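Long-range contact in contact-dependent inhibitor A (Enterobacter cloacae subsp. cloacae, PDB 4NTQ), which probably acts, through its C-terminal toxin region, as a ribosomal RNase delivered into target bacteria and is bound by the immunity protein CdiI: residues N198-D203 against W213-S218. Sequence-based numbering, arbitrary orientation.
Sequences NYITPD and WKMFNS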
loop_
_atom_site.group_PDB
_atom_site.type_symbol
_atom_site.label_atom_id
_atom_site.label_comp_id
_atom_site.label_asym_id
_atom_site.label_seq_id
_atom_site.Cartn_x
_atom_site.Cartn_y
_atom_site.Cartn_z
ATOM N N ASN A 198 14.856 7.652 -1.734
ATOM C CA ASN A 198 13.407 7.507 -1.628
ATOM C C ASN A 198 12.745 6.870 -2.850
ATOM O O ASN A 198 13.380 6.694 -3.899
ATOM C CB ASN A 198 12.772 8.871 -1.381
ATOM C CG ASN A 198 13.114 9.422 -0.030
ATOM O OD1 ASN A 198 13.002 8.724 0.980
ATOM N ND2 ASN A 198 13.546 10.680 0.006
ATOM N N TYR A 199 11.458 6.553 -2.709
ATOM C CA TYR A 199 10.695 5.913 -3.775
ATOM C C TYR A 199 9.442 6.709 -4.129
ATOM O O TYR A 199 8.753 7.232 -3.252
ATOM C CB TYR A 199 10.285 4.493 -3.366
ATOM C CG TYR A 199 11.427 3.615 -2.880
ATOM C CD1 TYR A 199 12.064 2.721 -3.739
ATOM C CD2 TYR A 199 11.865 3.675 -1.560
ATOM C CE1 TYR A 199 13.096 1.905 -3.298
ATOM C CE2 TYR A 199 12.904 2.866 -1.116
ATOM C CZ TYR A 199 13.523 1.992 -1.992
ATOM O OH TYR A 199 14.558 1.201 -1.548
ATOM N N ILE A 200 9.136 6.795 -5.417
ATOM C CA ILE A 200 7.884 7.402 -5.841
ATOM C C ILE A 200 7.095 6.441 -6.720
ATOM O O ILE A 200 7.675 5.579 -7.381
ATOM C CB ILE A 200 8.105 8.708 -6.609
ATOM C CG1 ILE A 200 9.090 8.505 -7.751
ATOM C CG2 ILE A 200 8.620 9.801 -5.699
ATOM C CD1 ILE A 200 9.340 9.757 -8.557
ATOM N N THR A 201 5.769 6.570 -6.679
ATOM C CA THR A 201 4.866 5.926 -7.629
ATOM C C THR A 201 3.874 6.981 -8.013
ATOM O O THR A 201 3.553 7.841 -7.194
ATOM C CB THR A 201 4.018 4.788 -7.025
ATOM O OG1 THR A 201 3.211 5.299 -5.957
ATOM C CG2 THR A 201 4.870 3.694 -6.507
ATOM N N PRO A 202 3.376 6.920 -9.256
ATOM C CA PRO A 202 2.373 7.868 -9.743
ATOM C C PRO A 202 1.103 7.845 -8.918
ATOM O O PRO A 202 0.586 6.777 -8.576
ATOM C CB PRO A 202 2.084 7.373 -11.168
ATOM C CG PRO A 202 2.617 5.984 -11.220
ATOM C CD PRO A 202 3.798 5.990 -10.315
ATOM N N ASP A 203 0.613 9.035 -8.600
ATOM C CA ASP A 203 -0.605 9.185 -7.827
ATOM C C ASP A 203 -1.760 8.849 -8.751
ATOM O O ASP A 203 -2.020 9.565 -9.721
ATOM C CB ASP A 203 -0.713 10.618 -7.286
ATOM C CG ASP A 203 -1.831 10.785 -6.288
ATOM O OD1 ASP A 203 -2.117 11.935 -5.887
ATOM O OD2 ASP A 203 -2.430 9.767 -5.903
ATOM N N TRP A 213 2.526 12.470 -7.388
ATOM C CA TRP A 213 3.262 11.310 -6.893
ATOM C C TRP A 213 2.964 11.004 -5.430
ATOM O O TRP A 213 2.647 11.899 -4.652
ATOM C CB TRP A 213 4.767 11.552 -7.020
ATOM C CG TRP A 213 5.271 11.767 -8.418
ATOM C CD1 TRP A 213 5.518 12.963 -9.027
ATOM C CD2 TRP A 213 5.617 10.753 -9.371
ATOM N NE1 TRP A 213 5.983 12.757 -10.302
ATOM C CE2 TRP A 213 6.058 11.409 -10.537
ATOM C CE3 TRP A 213 5.598 9.355 -9.351
ATOM C CZ2 TRP A 213 6.473 10.714 -11.676
ATOM C CZ3 TRP A 213 6.006 8.669 -10.476
ATOM C CH2 TRP A 213 6.443 9.348 -11.624
ATOM N N LYS A 214 3.070 9.734 -5.056
ATOM C CA LYS A 214 3.121 9.363 -3.645
ATOM C C LYS A 214 4.566 8.978 -3.389
ATOM O O LYS A 214 5.187 8.341 -4.237
ATOM C CB LYS A 214 2.188 8.185 -3.352
ATOM C CG LYS A 214 0.747 8.432 -3.780
ATOM C CD LYS A 214 -0.163 8.623 -2.586
ATOM C CE LYS A 214 -1.606 8.930 -3.004
ATOM N NZ LYS A 214 -1.914 10.396 -2.970
HETATM N N MSE A 215 5.115 9.373 -2.244
HETATM C CA MSE A 215 6.515 9.083 -1.956
HETATM C C MSE A 215 6.653 8.221 -0.720
HETATM O O MSE A 215 5.904 8.383 0.235
HETATM C CB MSE A 215 7.306 10.374 -1.785
HETATM C CG MSE A 215 8.779 10.181 -1.456
HETATM SE SE MSE A 215 9.714 11.892 -1.333
HETATM C CE MSE A 215 9.096 12.655 -3.027
ATOM N N PHE A 216 7.609 7.297 -0.741
ATOM C CA PHE A 216 7.888 6.466 0.420
ATOM C C PHE A 216 9.360 6.586 0.810
ATOM O O PHE A 216 10.233 6.684 -0.054
ATOM C CB PHE A 216 7.535 5.008 0.136
ATOM C CG PHE A 216 6.100 4.796 -0.253
ATOM C CD1 PHE A 216 5.172 4.368 0.679
ATOM C CD2 PHE A 216 5.677 5.030 -1.549
ATOM C CE1 PHE A 216 3.846 4.173 0.323
ATOM C CE2 PHE A 216 4.355 4.828 -1.915
ATOM C CZ PHE A 216 3.441 4.397 -0.976
ATOM N N ASN A 217 9.649 6.584 2.104
ATOM C CA ASN A 217 11.045 6.739 2.512
ATOM C C ASN A 217 11.872 5.463 2.366
ATOM O O ASN A 217 11.366 4.445 1.883
ATOM C CB ASN A 217 11.173 7.357 3.909
ATOM C CG ASN A 217 10.760 6.418 5.018
ATOM O OD1 ASN A 217 10.449 5.250 4.792
ATOM N ND2 ASN A 217 10.766 6.931 6.240
ATOM N N SER A 218 13.130 5.519 2.798
ATOM C CA SER A 218 14.081 4.435 2.570
ATOM C C SER A 218 13.602 3.132 3.193
ATOM O O SER A 218 14.051 2.056 2.813
ATOM C CB SER A 218 15.462 4.802 3.115
ATOM O OG SER A 218 15.433 4.888 4.527
HETATM O O HOH W 1 14.213 8.082 3.490
#
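Tyr199 pairs with Phe216 and Thr201 with Lys214 as antiparallel hydrogen-bonded pairs, the strand axes 4.7 Å apart with their directions at 155°. Each pair is closed by two reciprocal backbone hydrogen bonds; Phe216 N to Tyr199 O is 2.8 Å and Lys214 N to Thr201 O 2.9 Å, and all four N-H...O angles exceed 160°. In the non-hydrogen-bonded pair between them, Ile200 and Met215, a selenomethionine, put their side chains on one face of the sheet, where Ile200 CG2 meets Met215 CE at 3.9 Å. The extended arm of Ile200, with CD1 anti to CA, carries CD1 over one face of the Trp213 indole, 3.9 Å from the centroid of the six-membered ring and 11° off its normal, a CH-pi contact. The same indole turns its CZ3 to Pro202 CD at 3.5 Å. On the reverse face, Lys214 bends at chi2 and chi4 and forms a salt bridge from NZ to Asp203 OD2 at 3.0 Å, although the hydrogen bond itself is weak; the stronger hydrogen bond of NZ goes to Thr225 OG1 on strand 222-226. At the other end a water joins Asn198 OD1 to Ser218 N. This hairpin forms the centre of an antiparallel sheet, between strands 192-194 and 222-226: helix 164-170 packs on Ile200 and Trp213, whereas Tyr199, Thr201 and Phe216 meet Phe97, Phe78 and Val95 of the CdiI chain, on a face the immunity protein covers.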